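Local coordinates for Asp/Glu-specific dipeptidyl-peptidase (Flavobacterium psychrophilum, PDB 5JXF), which removes dipeptides from the N-terminus of oligopeptides as an S46-family serine peptidase, with strict specificity for Asp or Glu at the P1 position, at residues V113-T119 and N328-I332; S404-F408 and L538-Y542. All coordinates share one frame; numbering follows the deposited sequence.

Interaction 1. Residues V113-T119 and N328-I332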
ATOM      1  N   VAL A 113      30.083  15.021  11.621  1.00 81.65           N
ATOM      2  CA  VAL A 113      29.331  16.174  11.130  1.00 92.43           C
ATOM      3  C   VAL A 113      30.007  16.815   9.910  1.00 93.93           C
ATOM      4  O   VAL A 113      29.341  17.334   9.017  1.00 98.51           O
ATOM      5  CB  VAL A 113      29.144  17.233  12.233  1.00 96.17           C
ATOM      6  CG1 VAL A 113      28.066  16.786  13.211  1.00 95.60           C
ATOM      7  CG2 VAL A 113      30.461  17.500  12.957  1.00 99.12           C
ATOM      8  N   ASP A 114      31.333  16.745   9.867  1.00 93.35           N
ATOM      9  CA  ASP A 114      32.089  17.418   8.821  1.00 92.76           C
ATOM     10  C   ASP A 114      32.313  16.438   7.660  1.00 90.51           C
ATOM     11  O   ASP A 114      32.419  16.834   6.497  1.00 99.28           O
ATOM     12  CB  ASP A 114      33.400  17.974   9.411  1.00102.44           C
ATOM     13  CG  ASP A 114      34.309  18.657   8.376  1.00110.62           C
ATOM     14  OD1 ASP A 114      34.206  18.385   7.167  1.00112.55           O
ATOM     15  OD2 ASP A 114      35.113  19.535   8.783  1.00111.72           O
ATOM     16  N   HIS A 115      32.343  15.151   7.982  1.00 80.86           N
ATOM     17  CA  HIS A 115      32.448  14.100   6.979  1.00 80.89           C
ATOM     18  C   HIS A 115      31.330  13.055   7.075  1.00 80.07           C
ATOM     19  O   HIS A 115      31.575  11.898   7.435  1.00 78.63           O
ATOM     20  CB  HIS A 115      33.808  13.432   7.103  1.00 83.66           C
ATOM     21  CG  HIS A 115      34.928  14.367   6.819  1.00 90.68           C
ATOM     22  ND1 HIS A 115      35.027  15.045   5.624  1.00 97.29           N
ATOM     23  CD2 HIS A 115      35.960  14.789   7.584  1.00 90.27           C
ATOM     24  CE1 HIS A 115      36.089  15.830   5.656  1.00 97.60           C
ATOM     25  NE2 HIS A 115      36.675  15.690   6.831  1.00 96.01           N
ATOM     26  N   ASP A 116      30.119  13.460   6.697  1.00 78.70           N
ATOM     27  CA  ASP A 116      28.919  12.628   6.822  1.00 71.23           C
ATOM     28  C   ASP A 116      28.777  11.653   5.652  1.00 67.86           C
ATOM     29  O   ASP A 116      27.996  11.888   4.733  1.00 69.43           O
ATOM     30  CB  ASP A 116      27.678  13.527   6.931  1.00 74.94           C
ATOM     31  CG  ASP A 116      26.433  12.773   7.373  1.00 78.13           C
ATOM     32  OD1 ASP A 116      26.546  11.566   7.661  1.00 75.51           O
ATOM     33  OD2 ASP A 116      25.347  13.401   7.464  1.00 80.64           O
ATOM     34  N   TYR A 117      29.526  10.551   5.707  1.00 61.33           N
ATOM     35  CA  TYR A 117      29.493   9.530   4.662  1.00 63.58           C
ATOM     36  C   TYR A 117      28.169   8.787   4.620  1.00 65.18           C
ATOM     37  O   TYR A 117      27.778   8.289   3.567  1.00 70.09           O
ATOM     38  CB  TYR A 117      30.634   8.522   4.845  1.00 61.88           C
ATOM     39  CG  TYR A 117      31.996   9.161   4.804  1.00 70.12           C
ATOM     40  CD1 TYR A 117      32.430   9.823   3.665  1.00 71.27           C
ATOM     41  CD2 TYR A 117      32.850   9.101   5.897  1.00 74.09           C
ATOM     42  CE1 TYR A 117      33.670  10.417   3.611  1.00 74.69           C
ATOM     43  CE2 TYR A 117      34.103   9.694   5.852  1.00 77.74           C
ATOM     44  CZ  TYR A 117      34.507  10.351   4.702  1.00 76.02           C
ATOM     45  OH  TYR A 117      35.744  10.949   4.637  1.00 75.53           O
ATOM     46  N   LEU A 118      27.504   8.682   5.769  1.00 61.94           N
ATOM     47  CA  LEU A 118      26.144   8.156   5.815  1.00 64.29           C
ATOM     48  C   LEU A 118      25.288   8.911   4.788  1.00 66.28           C
ATOM     49  O   LEU A 118      24.679   8.307   3.914  1.00 70.99           O
ATOM     50  CB  LEU A 118      25.547   8.279   7.227  1.00 65.35           C
ATOM     51  CG  LEU A 118      26.087   7.299   8.287  1.00 67.93           C
ATOM     52  CD1 LEU A 118      25.717   7.716   9.707  1.00 70.24           C
ATOM     53  CD2 LEU A 118      25.586   5.889   8.014  1.00 66.82           C
ATOM     54  N   THR A 119      25.285  10.239   4.877  1.00 66.38           N
ATOM     55  CA  THR A 119      24.492  11.063   3.966  1.00 64.05           C
ATOM     56  C   THR A 119      25.103  11.143   2.566  1.00 61.89           C
ATOM     57  O   THR A 119      24.417  10.933   1.575  1.00 69.66           O
ATOM     58  CB  THR A 119      24.321  12.487   4.509  1.00 65.92           C
ATOM     59  OG1 THR A 119      23.759  12.431   5.826  1.00 71.57           O
ATOM     60  CG2 THR A 119      23.387  13.302   3.603  1.00 66.61           C
ATOM     61  N   ASN A 328      20.682  15.793  13.111  1.00 69.60           N
ATOM     62  CA  ASN A 328      21.544  14.926  12.307  1.00 69.75           C
ATOM     63  C   ASN A 328      22.664  14.282  13.134  1.00 70.98           C
ATOM     64  O   ASN A 328      23.046  13.133  12.892  1.00 66.09           O
ATOM     65  CB  ASN A 328      22.152  15.707  11.136  1.00 68.77           C
ATOM     66  CG  ASN A 328      22.759  14.795  10.073  1.00 76.83           C
ATOM     67  OD1 ASN A 328      22.188  13.761   9.714  1.00 78.00           O
ATOM     68  ND2 ASN A 328      23.927  15.178   9.569  1.00 77.37           N
ATOM     69  N   ALA A 329      23.188  15.034  14.101  1.00 74.00           N
ATOM     70  CA  ALA A 329      24.269  14.554  14.957  1.00 78.65           C
ATOM     71  C   ALA A 329      23.826  13.330  15.763  1.00 75.75           C
ATOM     72  O   ALA A 329      24.604  12.388  15.973  1.00 74.00           O
ATOM     73  CB  ALA A 329      24.742  15.666  15.884  1.00 79.70           C
ATOM     74  N   ILE A 330      22.568  13.356  16.204  1.00 68.94           N
ATOM     75  CA  ILE A 330      21.947  12.230  16.893  1.00 70.42           C
ATOM     76  C   ILE A 330      21.631  11.120  15.882  1.00 70.30           C
ATOM     77  O   ILE A 330      21.687   9.931  16.212  1.00 73.46           O
ATOM     78  CB  ILE A 330      20.665  12.674  17.649  1.00 77.94           C
ATOM     79  CG1 ILE A 330      21.029  13.626  18.791  1.00 76.95           C
ATOM     80  CG2 ILE A 330      19.897  11.483  18.202  1.00 72.24           C
ATOM     81  CD1 ILE A 330      19.870  13.975  19.696  1.00 73.13           C
ATOM     82  N   LYS A 331      21.334  11.504  14.643  1.00 69.09           N
ATOM     83  CA  LYS A 331      21.135  10.522  13.579  1.00 71.15           C
ATOM     84  C   LYS A 331      22.429   9.767  13.231  1.00 67.08           C
ATOM     85  O   LYS A 331      22.392   8.580  12.909  1.00 60.60           O
ATOM     86  CB  LYS A 331      20.571  11.185  12.320  1.00 70.55           C
ATOM     87  CG  LYS A 331      20.054  10.185  11.294  1.00 69.38           C
ATOM     88  CD  LYS A 331      19.635  10.844   9.989  1.00 69.58           C
ATOM     89  CE  LYS A 331      18.891   9.848   9.113  1.00 71.05           C
ATOM     90  NZ  LYS A 331      18.505  10.429   7.795  1.00 70.38           N
ATOM     91  N   ILE A 332      23.566  10.452  13.281  1.00 63.92           N
ATOM     92  CA  ILE A 332      24.848   9.804  13.002  1.00 65.48           C
ATOM     93  C   ILE A 332      25.207   8.856  14.153  1.00 64.11           C
ATOM     94  O   ILE A 332      25.802   7.799  13.945  1.00 67.46           O
ATOM     95  CB  ILE A 332      25.976  10.841  12.795  1.00 67.50           C
ATOM     96  CG1 ILE A 332      25.711  11.682  11.551  1.00 70.48           C
ATOM     97  CG2 ILE A 332      27.331  10.161  12.668  1.00 78.06           C
ATOM     98  CD1 ILE A 332      26.795  12.682  11.272  1.00 69.67           C
TER
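The carboxylate of Asp116 reaches across to the side-chain amide of Asn328, joining an N-capped turn of helix 117-120 to the first turn of the long helix 328-357. Asn328 ND2 donates to Asp116 OD2 over 3.1 Å, almost straight at 178°. The oxygen lies in the plane of the amide, whereas the N-H arrives from above the carboxylate plane; the two flat groups are turned 49° from each other. The same carboxylate also rests on a methyl group, Asp116 OD1 standing 3.8 Å from Ile332 CD1.

Apolar contacts continue on both sides of this polar bond along the chain. Leu118 CD1 lies 4.2 Å from Ile332 CG2, and Val113 CG1 comes within 4.4 Å of Ala329 CB toward the solvent side.

What points the carboxylate at Asn328 is its own chain. Asp116 is the centre of an inverse gamma turn and the N-cap of the helix, with CG anti to the backbone N (chi1 -167°); from there OD1 accepts a weak capping bond from Thr119 N. With an alanine here, Asn328 ND2 would probably lose its acceptor and the amide be freer to turn, and the start of helix 117-120 would lose its weak side-chain cap.

Further out, Leu118 packs on Phe104 and Ile107 of helix 100-109, the helix that carries the probable charge-relay histidine, His101. From that helix Gln108 NE2 donates a hydrogen bond to Ile332 O.

Interaction 2. Residues S404-F408 and L538-Y542; sequences SRDYF and LADNY
Phe408 and Tyr542 lie face over face between helices 386-415 and 530-545, and most of this buried contact is theirs. Their rings form an offset stack, centroids 4.3 Å apart and planes only 9° from parallel. The closest atoms are Phe408 CE2 and Tyr542 CD2, at 3.6 Å. The shift between the rings also brings the Tyr542 methylene over the same face of phenylalanine: CB stands 3.9 Å from the centroid of the Phe408 ring, over the face, a CH-pi contact.

Both aromatic residues hold CG anti to the backbone N, which carries the rings into the space between helices whose segment axes are 11.3 Å apart. The far end of the phenylalanine meets the backbone of the other helix, with Phe408 CE1 3.5 Å from Leu538 O and 3.8 Å from Ala539 CA. That carbonyl is already engaged within its own helix, accepting from Tyr542 N. Tyr423 packs edge-to-face with Phe408, and Tyr474 of helix 460-477 also touches it.

Toward Arg405 the contact thins out into a partly exposed margin. The extended arginine chain crosses the phenol end of Tyr542 obliquely, bringing Arg405 CG to 3.3 Å from Tyr542 OH. Its guanidinium is tilted 47° from the tyrosine ring, unlike the nearly parallel pair beside it.

With an angle of 152° between their directions, the segments make a roughly antiparallel helix pair, joined through an aromatic stack in the all-helical part of the S46 peptidase fold.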
ATOM      1  N   SER A 404       9.177 -13.814  29.953  1.00 76.20           N
ATOM      2  CA  SER A 404       9.847 -12.966  30.935  1.00 80.20           C
ATOM      3  C   SER A 404      11.324 -12.779  30.546  1.00 77.60           C
ATOM      4  O   SER A 404      11.918 -11.717  30.752  1.00 82.57           O
ATOM      5  CB  SER A 404       9.716 -13.580  32.336  1.00 88.14           C
ATOM      6  OG  SER A 404      10.110 -12.678  33.355  1.00 94.60           O
ATOM      7  N   ARG A 405      11.906 -13.819  29.961  1.00 66.17           N
ATOM      8  CA  ARG A 405      13.256 -13.730  29.442  1.00 72.77           C
ATOM      9  C   ARG A 405      13.336 -12.702  28.313  1.00 71.51           C
ATOM     10  O   ARG A 405      14.248 -11.871  28.277  1.00 65.88           O
ATOM     11  CB  ARG A 405      13.718 -15.093  28.945  1.00 75.44           C
ATOM     12  CG  ARG A 405      15.164 -15.149  28.576  1.00 70.56           C
ATOM     13  CD  ARG A 405      15.511 -16.534  28.093  1.00 70.46           C
ATOM     14  NE  ARG A 405      16.836 -16.582  27.480  1.00 72.43           N
ATOM     15  CZ  ARG A 405      17.073 -16.393  26.190  1.00 72.57           C
ATOM     16  NH1 ARG A 405      16.069 -16.138  25.356  1.00 63.83           N
ATOM     17  NH2 ARG A 405      18.319 -16.463  25.733  1.00 79.56           N
ATOM     18  N   ASP A 406      12.381 -12.767  27.392  1.00 73.19           N
ATOM     19  CA  ASP A 406      12.354 -11.844  26.260  1.00 72.95           C
ATOM     20  C   ASP A 406      12.304 -10.405  26.736  1.00 70.96           C
ATOM     21  O   ASP A 406      13.019  -9.543  26.225  1.00 67.31           O
ATOM     22  CB  ASP A 406      11.162 -12.136  25.353  1.00 76.83           C
ATOM     23  CG  ASP A 406      11.393 -13.331  24.455  1.00 83.71           C
ATOM     24  OD1 ASP A 406      12.570 -13.704  24.240  1.00 81.04           O
ATOM     25  OD2 ASP A 406      10.393 -13.888  23.954  1.00 92.87           O
ATOM     26  N   TYR A 407      11.460 -10.161  27.731  1.00 74.81           N
ATOM     27  CA  TYR A 407      11.363  -8.842  28.330  1.00 74.14           C
ATOM     28  C   TYR A 407      12.692  -8.430  28.964  1.00 67.42           C
ATOM     29  O   TYR A 407      13.077  -7.269  28.883  1.00 63.48           O
ATOM     30  CB  TYR A 407      10.225  -8.792  29.364  1.00 74.90           C
ATOM     31  CG  TYR A 407       8.849  -8.572  28.764  1.00 75.66           C
ATOM     32  CD1 TYR A 407       8.441  -7.301  28.366  1.00 74.25           C
ATOM     33  CD2 TYR A 407       7.957  -9.625  28.598  1.00 76.36           C
ATOM     34  CE1 TYR A 407       7.201  -7.083  27.802  1.00 65.98           C
ATOM     35  CE2 TYR A 407       6.698  -9.412  28.038  1.00 75.89           C
ATOM     36  CZ  TYR A 407       6.332  -8.136  27.645  1.00 71.29           C
ATOM     37  OH  TYR A 407       5.099  -7.909  27.085  1.00 73.90           O
ATOM     38  N   PHE A 408      13.409  -9.370  29.576  1.00 74.17           N
ATOM     39  CA  PHE A 408      14.697  -9.015  30.181  1.00 68.97           C
ATOM     40  C   PHE A 408      15.777  -8.705  29.134  1.00 61.55           C
ATOM     41  O   PHE A 408      16.420  -7.655  29.195  1.00 62.68           O
ATOM     42  CB  PHE A 408      15.195 -10.115  31.118  1.00 70.41           C
ATOM     43  CG  PHE A 408      16.524  -9.805  31.737  1.00 75.75           C
ATOM     44  CD1 PHE A 408      16.606  -8.997  32.858  1.00 76.63           C
ATOM     45  CD2 PHE A 408      17.701 -10.304  31.184  1.00 72.38           C
ATOM     46  CE1 PHE A 408      17.837  -8.701  33.429  1.00 72.44           C
ATOM     47  CE2 PHE A 408      18.930 -10.008  31.744  1.00 68.99           C
ATOM     48  CZ  PHE A 408      18.995  -9.202  32.868  1.00 67.73           C
ATOM     49  N   LEU A 538      17.205  -6.214  38.701  1.00 86.37           N
ATOM     50  CA  LEU A 538      16.578  -6.885  37.573  1.00 87.02           C
ATOM     51  C   LEU A 538      17.383  -8.116  37.167  1.00 85.71           C
ATOM     52  O   LEU A 538      16.820  -9.140  36.767  1.00 88.94           O
ATOM     53  CB  LEU A 538      16.446  -5.927  36.385  1.00 89.32           C
ATOM     54  CG  LEU A 538      15.974  -4.498  36.667  1.00 90.45           C
ATOM     55  CD1 LEU A 538      16.150  -3.642  35.427  1.00 89.97           C
ATOM     56  CD2 LEU A 538      14.529  -4.468  37.140  1.00 90.57           C
ATOM     57  N   ALA A 539      18.704  -8.008  37.276  1.00 82.31           N
ATOM     58  CA  ALA A 539      19.606  -9.062  36.813  1.00 86.44           C
ATOM     59  C   ALA A 539      19.578 -10.313  37.699  1.00 87.33           C
ATOM     60  O   ALA A 539      19.306 -11.413  37.214  1.00 86.93           O
ATOM     61  CB  ALA A 539      21.034  -8.523  36.707  1.00 80.40           C
ATOM     62  N   ASP A 540      19.857 -10.166  38.989  1.00 84.55           N
ATOM     63  CA  ASP A 540      19.883 -11.359  39.829  1.00 92.12           C
ATOM     64  C   ASP A 540      18.465 -11.899  40.029  1.00 95.23           C
ATOM     65  O   ASP A 540      18.290 -13.076  40.335  1.00 97.50           O
ATOM     66  CB  ASP A 540      20.592 -11.100  41.169  1.00 92.19           C
ATOM     67  CG  ASP A 540      20.151  -9.824  41.842  1.00 96.50           C
ATOM     68  OD1 ASP A 540      18.932  -9.570  41.912  1.00102.60           O
ATOM     69  OD2 ASP A 540      21.035  -9.075  42.308  1.00 97.42           O
ATOM     70  N   ASN A 541      17.456 -11.055  39.814  1.00 90.87           N
ATOM     71  CA  ASN A 541      16.082 -11.545  39.761  1.00 88.65           C
ATOM     72  C   ASN A 541      15.895 -12.479  38.572  1.00 91.12           C
ATOM     73  O   ASN A 541      15.242 -13.516  38.679  1.00 94.44           O
ATOM     74  CB  ASN A 541      15.084 -10.392  39.676  1.00 85.58           C
ATOM     75  CG  ASN A 541      13.663 -10.871  39.446  1.00 87.36           C
ATOM     76  OD1 ASN A 541      12.945 -11.194  40.390  1.00 94.34           O
ATOM     77  ND2 ASN A 541      13.252 -10.917  38.184  1.00 86.48           N
ATOM     78  N   TYR A 542      16.470 -12.096  37.434  1.00 84.75           N
ATOM     79  CA  TYR A 542      16.433 -12.936  36.245  1.00 83.95           C
ATOM     80  C   TYR A 542      17.300 -14.184  36.433  1.00 83.00           C
ATOM     81  O   TYR A 542      16.827 -15.314  36.272  1.00 76.58           O
ATOM     82  CB  TYR A 542      16.889 -12.148  35.006  1.00 82.06           C
ATOM     83  CG  TYR A 542      17.144 -13.015  33.787  1.00 83.20           C
ATOM     84  CD1 TYR A 542      16.089 -13.618  33.107  1.00 82.27           C
ATOM     85  CD2 TYR A 542      18.439 -13.226  33.311  1.00 80.21           C
ATOM     86  CE1 TYR A 542      16.315 -14.419  31.995  1.00 81.91           C
ATOM     87  CE2 TYR A 542      18.676 -14.017  32.196  1.00 79.80           C
ATOM     88  CZ  TYR A 542      17.609 -14.611  31.543  1.00 87.13           C
ATOM     89  OH  TYR A 542      17.837 -15.400  30.436  1.00 93.89           O
TER

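Interaction 1 closes before interaction 2 opens along the chain, and both belong to the S46 peptidase fold. Their centres are 35 Å apart and their nearest atoms about 22 Å, so they do not touch. The first ties the strand-rich peptidase part to helix 328-357: the side chain of Leu118 is about 9 Å from that of His101, the probable charge-relay histidine. The second lies away from the known and predicted functional sites, between two segments separated by 129 residues that contain no strand. Helix 295-325 touches side chains from both, Ile330 and Lys331 in one and Asp406 and Tyr407 in the other, giving the two contacts a common neighbour.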